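Sensor protein (Bacteroides thetaiotaomicron, PDB 2X7X) binds beta-D-fructose through this periplasmic domain, the sensing part of a hybrid two-component system that probably acts as a histidine kinase. Local coordinates at residues Asp17-Lys22 with Gly220-Pro225; Ala108-Ile113 with Phe243-Asn248. All coordinates share one frame; numbering follows the deposited sequence.

Both interactions touch the bound fructose of a two-lobed periplasmic binding protein domain. Interaction 1 spans the cleft, from the start of helix 18-31 in one lobe to the loop after strand 217-220 in the other. Interaction 2 lies where the chain crosses between the lobes, and it brings Y245 to the sugar. The two centres are about 11 Å apart, and the contacts are joined directly. W19 NE1 donates to Y245 O at 2.9 Å, and D222 N probably bonds F243 O at 2.6 Å. The W19 and Y245 rings also meet, their planes about 20° apart. Residues 243-248 thus back two pocket residues of interaction 1, W19 and D222.

Interaction 1. Residues Asp17-Lys22 with Gly220-Pro225; sequences DSWRHK and GIDALP. With FRU (beta-D-fructofuranose), chain E.
W19 and L224 meet across the cleft of this type I periplasmic binding protein fold, beside the bound fructose. W19 sits in the first turn of helix 18-31, and L224 in the loop after strand 217-220 of the other lobe. The packing is close around the leucine fork. L224 CD2 reaches W19 CD1 at 3.7 Å, while the other methyl, CD1, lies 3.6 Å from W19 CA. The two side chains cross at about a right angle. W19 CG is anti to the backbone N (chi1 -169°), which carries the indole off the helix so that one face covers the sugar near C3 and C1.

Both segments share in the polar grip on fructose, which D94, R95, R146, N196 and R198 complete. D222 takes O4 on OD1 (2.5 Å) and O3 on OD2, so one carboxylate holds two neighbouring hydroxyls. At the other end of the sugar, O1 donates to D17 OD1 at 2.7 Å and accepts from R20 NE at 2.8 Å. The R20 chain bends at chi2 (-71°), and its guanidinium lies with one face against W19 CZ3. R20 NH1 also forms a salt bridge with D94 OD2.

The outer side is looser and partly exposed. K22 slides past L224 in the opposite direction, its CD 3.7 Å from CD2 of the leucine, and its NZ goes on to T247 OG1. S18 OG touches L224 CD1 at 3.5 Å but bonds N229 OD1.

D17 does double duty, since it is also the N-cap of helix 18-31. While OD1 holds the sugar, OD2 accepts R20 N at 2.9 Å, nearly straight (172°).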
ATOM      1  N   ASP A  17     -16.163 -15.914   4.562  1.00 30.33           N
ATOM      2  CA  ASP A  17     -16.163 -14.978   3.423  1.00 29.73           C
ATOM      3  C   ASP A  17     -14.721 -14.521   3.164  1.00 29.45           C
ATOM      4  O   ASP A  17     -13.803 -14.959   3.856  1.00 29.14           O
ATOM      5  CB  ASP A  17     -17.046 -13.759   3.728  1.00 29.83           C
ATOM      6  CG  ASP A  17     -16.805 -13.191   5.137  1.00 30.12           C
ATOM      7  OD1 ASP A  17     -17.794 -13.102   5.898  1.00 31.52           O
ATOM      8  OD2 ASP A  17     -15.641 -12.861   5.494  1.00 27.79           O
ATOM      9  N   SER A  18     -14.523 -13.617   2.205  1.00 29.19           N
ATOM     10  CA  SER A  18     -13.166 -13.188   1.832  1.00 28.96           C
ATOM     11  C   SER A  18     -12.419 -12.427   2.938  1.00 28.75           C
ATOM     12  O   SER A  18     -11.181 -12.402   2.948  1.00 28.71           O
ATOM     13  CB  SER A  18     -13.172 -12.385   0.526  1.00 28.70           C
ATOM     14  OG  SER A  18     -13.901 -11.189   0.681  1.00 28.97           O
ATOM     15  N   TRP A  19     -13.169 -11.817   3.859  1.00 28.57           N
ATOM     16  CA  TRP A  19     -12.580 -11.139   5.013  1.00 28.14           C
ATOM     17  C   TRP A  19     -12.046 -12.159   6.030  1.00 28.71           C
ATOM     18  O   TRP A  19     -10.876 -12.112   6.399  1.00 28.18           O
ATOM     19  CB  TRP A  19     -13.591 -10.185   5.652  1.00 27.67           C
ATOM     20  CG  TRP A  19     -12.976  -9.270   6.664  1.00 25.85           C
ATOM     21  CD1 TRP A  19     -12.479  -8.023   6.445  1.00 24.45           C
ATOM     22  CD2 TRP A  19     -12.778  -9.544   8.055  1.00 24.47           C
ATOM     23  NE1 TRP A  19     -11.988  -7.497   7.618  1.00 24.30           N
ATOM     24  CE2 TRP A  19     -12.158  -8.414   8.620  1.00 23.64           C
ATOM     25  CE3 TRP A  19     -13.070 -10.642   8.881  1.00 24.75           C
ATOM     26  CZ2 TRP A  19     -11.824  -8.341   9.971  1.00 24.28           C
ATOM     27  CZ3 TRP A  19     -12.733 -10.569  10.223  1.00 25.06           C
ATOM     28  CH2 TRP A  19     -12.116  -9.426  10.754  1.00 24.24           C
ATOM     29  N   ARG A  20     -12.899 -13.085   6.463  1.00 29.78           N
ATOM     30  CA  ARG A  20     -12.450 -14.218   7.288  1.00 31.26           C
ATOM     31  C   ARG A  20     -11.322 -15.017   6.607  1.00 32.53           C
ATOM     32  O   ARG A  20     -10.295 -15.311   7.231  1.00 32.98           O
ATOM     33  CB  ARG A  20     -13.611 -15.144   7.672  1.00 30.34           C
ATOM     34  CG  ARG A  20     -14.827 -14.461   8.287  1.00 29.70           C
ATOM     35  CD  ARG A  20     -14.590 -13.933   9.706  1.00 27.45           C
ATOM     36  NE  ARG A  20     -15.583 -12.924  10.084  1.00 27.64           N
ATOM     37  CZ  ARG A  20     -15.570 -12.234  11.230  1.00 28.58           C
ATOM     38  NH1 ARG A  20     -16.511 -11.327  11.471  1.00 27.69           N
ATOM     39  NH2 ARG A  20     -14.625 -12.444  12.148  1.00 26.66           N
ATOM     40  N   HIS A  21     -11.501 -15.333   5.326  1.00 34.00           N
ATOM     41  CA  HIS A  21     -10.485 -16.052   4.565  1.00 35.53           C
ATOM     42  C   HIS A  21      -9.114 -15.406   4.723  1.00 35.65           C
ATOM     43  O   HIS A  21      -8.136 -16.081   5.046  1.00 35.47           O
ATOM     44  CB  HIS A  21     -10.865 -16.153   3.092  1.00 36.08           C
ATOM     45  CG  HIS A  21     -10.076 -17.182   2.347  1.00 40.16           C
ATOM     46  ND1 HIS A  21     -10.370 -18.531   2.406  1.00 43.03           N
ATOM     47  CD2 HIS A  21      -8.988 -17.069   1.543  1.00 42.77           C
ATOM     48  CE1 HIS A  21      -9.503 -19.201   1.664  1.00 43.87           C
ATOM     49  NE2 HIS A  21      -8.655 -18.338   1.128  1.00 43.87           N
ATOM     50  N   LYS A  22      -9.063 -14.091   4.537  1.00 36.10           N
ATOM     51  CA  LYS A  22      -7.821 -13.349   4.687  1.00 36.67           C
ATOM     52  C   LYS A  22      -7.216 -13.444   6.102  1.00 37.35           C
ATOM     53  O   LYS A  22      -5.998 -13.583   6.250  1.00 37.64           O
ATOM     54  CB  LYS A  22      -8.013 -11.886   4.294  1.00 36.40           C
ATOM     55  CG  LYS A  22      -6.698 -11.173   4.041  1.00 36.66           C
ATOM     56  CD  LYS A  22      -6.852  -9.683   4.043  1.00 37.46           C
ATOM     57  CE  LYS A  22      -5.495  -9.024   4.124  1.00 37.96           C
ATOM     58  NZ  LYS A  22      -5.540  -7.839   5.022  1.00 38.44           N
ATOM     59  N   GLY A 220     -18.815   2.190   2.492  1.00 19.43           N
ATOM     60  CA  GLY A 220     -18.784   0.855   3.085  1.00 19.51           C
ATOM     61  C   GLY A 220     -17.646   0.719   4.075  1.00 19.76           C
ATOM     62  O   GLY A 220     -16.940   1.689   4.350  1.00 20.31           O
ATOM     63  N   ILE A 221     -17.477  -0.477   4.630  1.00 19.66           N
ATOM     64  CA  ILE A 221     -16.398  -0.741   5.579  1.00 19.10           C
ATOM     65  C   ILE A 221     -15.751  -2.067   5.205  1.00 19.75           C
ATOM     66  O   ILE A 221     -16.439  -2.978   4.755  1.00 19.44           O
ATOM     67  CB  ILE A 221     -16.911  -0.794   7.035  1.00 18.75           C
ATOM     68  CG1 ILE A 221     -17.580   0.527   7.423  1.00 17.07           C
ATOM     69  CG2 ILE A 221     -15.765  -1.067   8.002  1.00 18.58           C
ATOM     70  CD1 ILE A 221     -18.421   0.479   8.687  1.00 11.75           C
ATOM     71  N   ASP A 222     -14.425  -2.136   5.355  1.00 20.29           N
ATOM     72  CA  ASP A 222     -13.620  -3.367   5.268  1.00 20.96           C
ATOM     73  C   ASP A 222     -12.360  -3.076   4.473  1.00 21.86           C
ATOM     74  O   ASP A 222     -11.246  -3.311   4.960  1.00 21.37           O
ATOM     75  CB  ASP A 222     -14.370  -4.559   4.661  1.00 20.92           C
ATOM     76  CG  ASP A 222     -15.218  -5.321   5.679  1.00 21.47           C
ATOM     77  OD1 ASP A 222     -15.022  -5.185   6.902  1.00 20.69           O
ATOM     78  OD2 ASP A 222     -16.110  -6.072   5.237  1.00 22.88           O
ATOM     79  N   ALA A 223     -12.549  -2.559   3.255  1.00 22.93           N
ATOM     80  CA  ALA A 223     -11.444  -2.158   2.365  1.00 24.20           C
ATOM     81  C   ALA A 223     -10.412  -3.255   2.069  1.00 24.95           C
ATOM     82  O   ALA A 223      -9.213  -3.004   2.138  1.00 25.01           O
ATOM     83  CB  ALA A 223     -10.739  -0.894   2.909  1.00 23.62           C
ATOM     84  N   LEU A 224     -10.875  -4.459   1.748  1.00 26.48           N
ATOM     85  CA  LEU A 224      -9.974  -5.561   1.352  1.00 27.58           C
ATOM     86  C   LEU A 224      -9.424  -5.342  -0.056  1.00 28.34           C
ATOM     87  O   LEU A 224     -10.112  -4.776  -0.906  1.00 28.41           O
ATOM     88  CB  LEU A 224     -10.713  -6.906   1.379  1.00 27.24           C
ATOM     89  CG  LEU A 224     -11.223  -7.489   2.700  1.00 27.44           C
ATOM     90  CD1 LEU A 224     -12.153  -8.690   2.465  1.00 27.12           C
ATOM     91  CD2 LEU A 224     -10.057  -7.879   3.591  1.00 27.34           C
ATOM     92  N   PRO A 225      -8.182  -5.791  -0.305  1.00 29.34           N
ATOM     93  CA  PRO A 225      -7.653  -5.863  -1.677  1.00 30.07           C
ATOM     94  C   PRO A 225      -8.193  -7.102  -2.378  1.00 30.86           C
ATOM     95  O   PRO A 225      -8.907  -7.875  -1.759  1.00 31.33           O
ATOM     96  CB  PRO A 225      -6.145  -6.003  -1.466  1.00 29.93           C
ATOM     97  CG  PRO A 225      -6.009  -6.659  -0.112  1.00 29.83           C
ATOM     98  CD  PRO A 225      -7.172  -6.161   0.709  1.00 29.59           C
TER
HETATM   99  C1  FRU E1335     -16.570 -10.465   7.975  1.00 24.07           C
HETATM  100  C2  FRU E1335     -17.488  -9.299   8.295  1.00 22.70           C
HETATM  101  C3  FRU E1335     -16.952  -7.978   7.749  1.00 21.51           C
HETATM  102  C4  FRU E1335     -17.312  -7.007   8.857  1.00 21.98           C
HETATM  103  C5  FRU E1335     -17.042  -7.858  10.090  1.00 22.73           C
HETATM  104  C6  FRU E1335     -17.775  -7.422  11.357  1.00 23.46           C
HETATM  105  O1  FRU E1335     -17.265 -11.693   8.178  1.00 24.20           O
HETATM  106  O2  FRU E1335     -18.796  -9.603   7.798  1.00 22.07           O
HETATM  107  O3  FRU E1335     -17.503  -7.635   6.469  1.00 19.62           O
HETATM  108  O4  FRU E1335     -16.536  -5.804   8.815  1.00 21.48           O
HETATM  109  O5  FRU E1335     -17.539  -9.144   9.707  1.00 23.02           O
HETATM  110  O6  FRU E1335     -17.336  -8.229  12.468  1.00 24.64           O

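Interaction 2. Residues Ala108-Ile113 with Phe243-Asn248; sequences ADNYEI and FIYPTN. With FRU (beta-D-fructofuranose), chain E.
The hinge region between the lobes holds this contact, in which A108, N110 and I113 meet F243, Y245 and P246. Strand 104-108 belongs to one lobe's sheet, and helix 110-124 leads on to the other. Residues 243-248 run from the end of strand 241-244 into the return crossing. Y245 is the central side chain. With chi1 at -167° its ring swings away from the backbone N and lies between the helix start and the fructose. Here CD2 lies 3.4 Å from O4 of the sugar. On the helix side, I113 CD1 approaches CD1 of the ring at 3.8 Å. A108 CB sits 3.8 Å from Y245 CE1 and also touches P246 CD. On its other branch, I113 CG2 packs on F243 CB at 4.1 Å. The N110 amide and the Y245 ring are turned 50° from each other. R146, which binds fructose, meets N110 OD1 through NE and makes a cation-pi contact with Y245. The hydroxyl of Y245 also bonds D94 OD1, another atom of the fructose site. A phenylalanine in place of Y245 would probably leave N110 ND2 and D94 OD1 without this shared hydroxyl, and R146 alone of the two partners holding the amide. That amide donates from ND2 to Y245 OH at 3.1 Å, almost straight (174°), with the oxygen in the amide plane.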
ATOM      1  N   ALA A 108     -10.381  -3.614  15.944  1.00 31.40           N
ATOM      2  CA  ALA A 108     -10.392  -2.200  15.617  1.00 30.88           C
ATOM      3  C   ALA A 108     -11.629  -1.554  16.231  1.00 30.90           C
ATOM      4  O   ALA A 108     -12.634  -2.232  16.424  1.00 31.17           O
ATOM      5  CB  ALA A 108     -10.369  -2.018  14.130  1.00 30.79           C
ATOM      6  N   ASP A 109     -11.567  -0.254  16.542  1.00 30.85           N
ATOM      7  CA  ASP A 109     -12.705   0.416  17.201  1.00 30.34           C
ATOM      8  C   ASP A 109     -13.864   0.700  16.240  1.00 29.64           C
ATOM      9  O   ASP A 109     -13.798   1.612  15.408  1.00 29.74           O
ATOM     10  CB  ASP A 109     -12.277   1.703  17.908  1.00 30.26           C
ATOM     11  CG  ASP A 109     -13.360   2.250  18.830  1.00 31.97           C
ATOM     12  OD1 ASP A 109     -13.030   3.108  19.674  1.00 35.03           O
ATOM     13  OD2 ASP A 109     -14.534   1.825  18.736  1.00 32.46           O
ATOM     14  N   ASN A 110     -14.935  -0.069  16.381  1.00 28.55           N
ATOM     15  CA  ASN A 110     -16.058   0.055  15.467  1.00 27.56           C
ATOM     16  C   ASN A 110     -16.837   1.341  15.654  1.00 27.63           C
ATOM     17  O   ASN A 110     -17.427   1.852  14.701  1.00 28.06           O
ATOM     18  CB  ASN A 110     -16.948  -1.200  15.507  1.00 27.04           C
ATOM     19  CG  ASN A 110     -16.312  -2.379  14.773  1.00 24.95           C
ATOM     20  OD1 ASN A 110     -16.331  -2.443  13.551  1.00 23.76           O
ATOM     21  ND2 ASN A 110     -15.716  -3.288  15.516  1.00 22.45           N
ATOM     22  N   TYR A 111     -16.822   1.878  16.873  1.00 27.26           N
ATOM     23  CA  TYR A 111     -17.542   3.110  17.168  1.00 26.88           C
ATOM     24  C   TYR A 111     -16.871   4.258  16.418  1.00 26.99           C
ATOM     25  O   TYR A 111     -17.533   5.057  15.752  1.00 27.09           O
ATOM     26  CB  TYR A 111     -17.552   3.371  18.668  1.00 26.65           C
ATOM     27  CG  TYR A 111     -18.376   4.559  19.120  1.00 26.45           C
ATOM     28  CD1 TYR A 111     -17.844   5.849  19.125  1.00 25.36           C
ATOM     29  CD2 TYR A 111     -19.683   4.392  19.571  1.00 26.54           C
ATOM     30  CE1 TYR A 111     -18.602   6.942  19.551  1.00 24.76           C
ATOM     31  CE2 TYR A 111     -20.440   5.484  20.001  1.00 26.53           C
ATOM     32  CZ  TYR A 111     -19.888   6.748  19.989  1.00 25.31           C
ATOM     33  OH  TYR A 111     -20.636   7.816  20.423  1.00 28.24           O
ATOM     34  N   GLU A 112     -15.550   4.314  16.513  1.00 26.77           N
ATOM     35  CA  GLU A 112     -14.770   5.327  15.833  1.00 26.68           C
ATOM     36  C   GLU A 112     -14.887   5.251  14.317  1.00 25.74           C
ATOM     37  O   GLU A 112     -14.878   6.274  13.640  1.00 25.77           O
ATOM     38  CB  GLU A 112     -13.311   5.250  16.269  1.00 27.03           C
ATOM     39  CG  GLU A 112     -13.065   5.989  17.576  1.00 30.85           C
ATOM     40  CD  GLU A 112     -13.543   7.441  17.531  1.00 35.48           C
ATOM     41  OE1 GLU A 112     -14.180   7.875  18.517  1.00 36.42           O
ATOM     42  OE2 GLU A 112     -13.299   8.132  16.499  1.00 38.23           O
ATOM     43  N   ILE A 113     -14.996   4.036  13.790  1.00 25.01           N
ATOM     44  CA  ILE A 113     -15.248   3.847  12.357  1.00 24.09           C
ATOM     45  C   ILE A 113     -16.593   4.462  11.952  1.00 23.51           C
ATOM     46  O   ILE A 113     -16.668   5.178  10.963  1.00 23.10           O
ATOM     47  CB  ILE A 113     -15.119   2.368  11.930  1.00 23.74           C
ATOM     48  CG1 ILE A 113     -13.661   1.959  12.007  1.00 22.85           C
ATOM     49  CG2 ILE A 113     -15.606   2.168  10.514  1.00 23.04           C
ATOM     50  CD1 ILE A 113     -13.434   0.488  11.963  1.00 24.00           C
ATOM     51  N   PHE A 243     -13.762   2.063   4.674  1.00 21.35           N
ATOM     52  CA  PHE A 243     -12.818   2.173   5.789  1.00 20.92           C
ATOM     53  C   PHE A 243     -12.139   0.859   6.047  1.00 21.25           C
ATOM     54  O   PHE A 243     -12.782  -0.193   5.997  1.00 22.03           O
ATOM     55  CB  PHE A 243     -13.521   2.695   7.044  1.00 20.46           C
ATOM     56  CG  PHE A 243     -13.839   4.145   6.967  1.00 18.99           C
ATOM     57  CD1 PHE A 243     -12.976   5.083   7.520  1.00 18.36           C
ATOM     58  CD2 PHE A 243     -14.965   4.582   6.266  1.00 18.21           C
ATOM     59  CE1 PHE A 243     -13.255   6.443   7.422  1.00 19.20           C
ATOM     60  CE2 PHE A 243     -15.258   5.922   6.150  1.00 17.37           C
ATOM     61  CZ  PHE A 243     -14.413   6.863   6.733  1.00 18.84           C
ATOM     62  N   ILE A 244     -10.834   0.917   6.282  1.00 21.42           N
ATOM     63  CA  ILE A 244     -10.050  -0.275   6.553  1.00 21.88           C
ATOM     64  C   ILE A 244     -10.538  -0.932   7.828  1.00 22.86           C
ATOM     65  O   ILE A 244     -10.500  -0.322   8.895  1.00 23.55           O
ATOM     66  CB  ILE A 244      -8.545   0.048   6.673  1.00 21.65           C
ATOM     67  CG1 ILE A 244      -7.974   0.401   5.288  1.00 21.24           C
ATOM     68  CG2 ILE A 244      -7.783  -1.119   7.329  1.00 20.79           C
ATOM     69  CD1 ILE A 244      -6.470   0.609   5.265  1.00 21.72           C
ATOM     70  N   TYR A 245     -11.045  -2.152   7.711  1.00 23.81           N
ATOM     71  CA  TYR A 245     -11.317  -2.965   8.885  1.00 24.69           C
ATOM     72  C   TYR A 245     -10.305  -4.099   8.896  1.00 25.52           C
ATOM     73  O   TYR A 245     -10.470  -5.105   8.184  1.00 25.83           O
ATOM     74  CB  TYR A 245     -12.756  -3.482   8.909  1.00 24.33           C
ATOM     75  CG  TYR A 245     -13.148  -4.056  10.256  1.00 24.64           C
ATOM     76  CD1 TYR A 245     -13.065  -3.272  11.420  1.00 25.28           C
ATOM     77  CD2 TYR A 245     -13.586  -5.369  10.379  1.00 23.49           C
ATOM     78  CE1 TYR A 245     -13.418  -3.785  12.675  1.00 24.50           C
ATOM     79  CE2 TYR A 245     -13.943  -5.891  11.624  1.00 23.82           C
ATOM     80  CZ  TYR A 245     -13.858  -5.091  12.767  1.00 24.48           C
ATOM     81  OH  TYR A 245     -14.213  -5.582  14.009  1.00 24.82           O
ATOM     82  N   PRO A 246      -9.232  -3.927   9.675  1.00 26.47           N
ATOM     83  CA  PRO A 246      -8.036  -4.772   9.528  1.00 27.57           C
ATOM     84  C   PRO A 246      -8.205  -6.166  10.107  1.00 28.69           C
ATOM     85  O   PRO A 246      -8.802  -6.344  11.174  1.00 28.85           O
ATOM     86  CB  PRO A 246      -6.949  -3.998  10.281  1.00 27.40           C
ATOM     87  CG  PRO A 246      -7.698  -3.190  11.315  1.00 27.15           C
ATOM     88  CD  PRO A 246      -9.073  -2.901  10.721  1.00 26.83           C
ATOM     89  N   THR A 247      -7.684  -7.139   9.371  1.00 30.09           N
ATOM     90  CA  THR A 247      -7.738  -8.542   9.740  1.00 31.26           C
ATOM     91  C   THR A 247      -6.605  -8.868  10.720  1.00 32.57           C
ATOM     92  O   THR A 247      -6.854  -9.462  11.769  1.00 32.67           O
ATOM     93  CB  THR A 247      -7.654  -9.442   8.500  1.00 30.95           C
ATOM     94  OG1 THR A 247      -6.504  -9.084   7.733  1.00 30.94           O
ATOM     95  CG2 THR A 247      -8.882  -9.278   7.620  1.00 30.94           C
ATOM     96  N   ASN A 248      -5.382  -8.457  10.368  1.00 34.11           N
ATOM     97  CA  ASN A 248      -4.184  -8.620  11.196  1.00 35.55           C
ATOM     98  C   ASN A 248      -4.042  -9.992  11.872  1.00 36.56           C
ATOM     99  O   ASN A 248      -3.767 -10.094  13.068  1.00 36.81           O
ATOM    100  CB  ASN A 248      -4.068  -7.472  12.203  1.00 35.55           C
ATOM    101  CG  ASN A 248      -3.528  -6.177  11.570  1.00 36.83           C
ATOM    102  OD1 ASN A 248      -2.832  -6.197  10.548  1.00 38.75           O
ATOM    103  ND2 ASN A 248      -3.852  -5.048  12.182  1.00 35.75           N
TER
HETATM  104  C1  FRU E1335     -16.570 -10.465   7.975  1.00 24.07           C
HETATM  105  C2  FRU E1335     -17.488  -9.299   8.295  1.00 22.70           C
HETATM  106  C3  FRU E1335     -16.952  -7.978   7.749  1.00 21.51           C
HETATM  107  C4  FRU E1335     -17.312  -7.007   8.857  1.00 21.98           C
HETATM  108  C5  FRU E1335     -17.042  -7.858  10.090  1.00 22.73           C
HETATM  109  C6  FRU E1335     -17.775  -7.422  11.357  1.00 23.46           C
HETATM  110  O1  FRU E1335     -17.265 -11.693   8.178  1.00 24.20           O
HETATM  111  O2  FRU E1335     -18.796  -9.603   7.798  1.00 22.07           O
HETATM  112  O3  FRU E1335     -17.503  -7.635   6.469  1.00 19.62           O
HETATM  113  O4  FRU E1335     -16.536  -5.804   8.815  1.00 21.48           O
HETATM  114  O5  FRU E1335     -17.539  -9.144   9.707  1.00 23.02           O
HETATM  115  O6  FRU E1335     -17.336  -8.229  12.468  1.00 24.64           O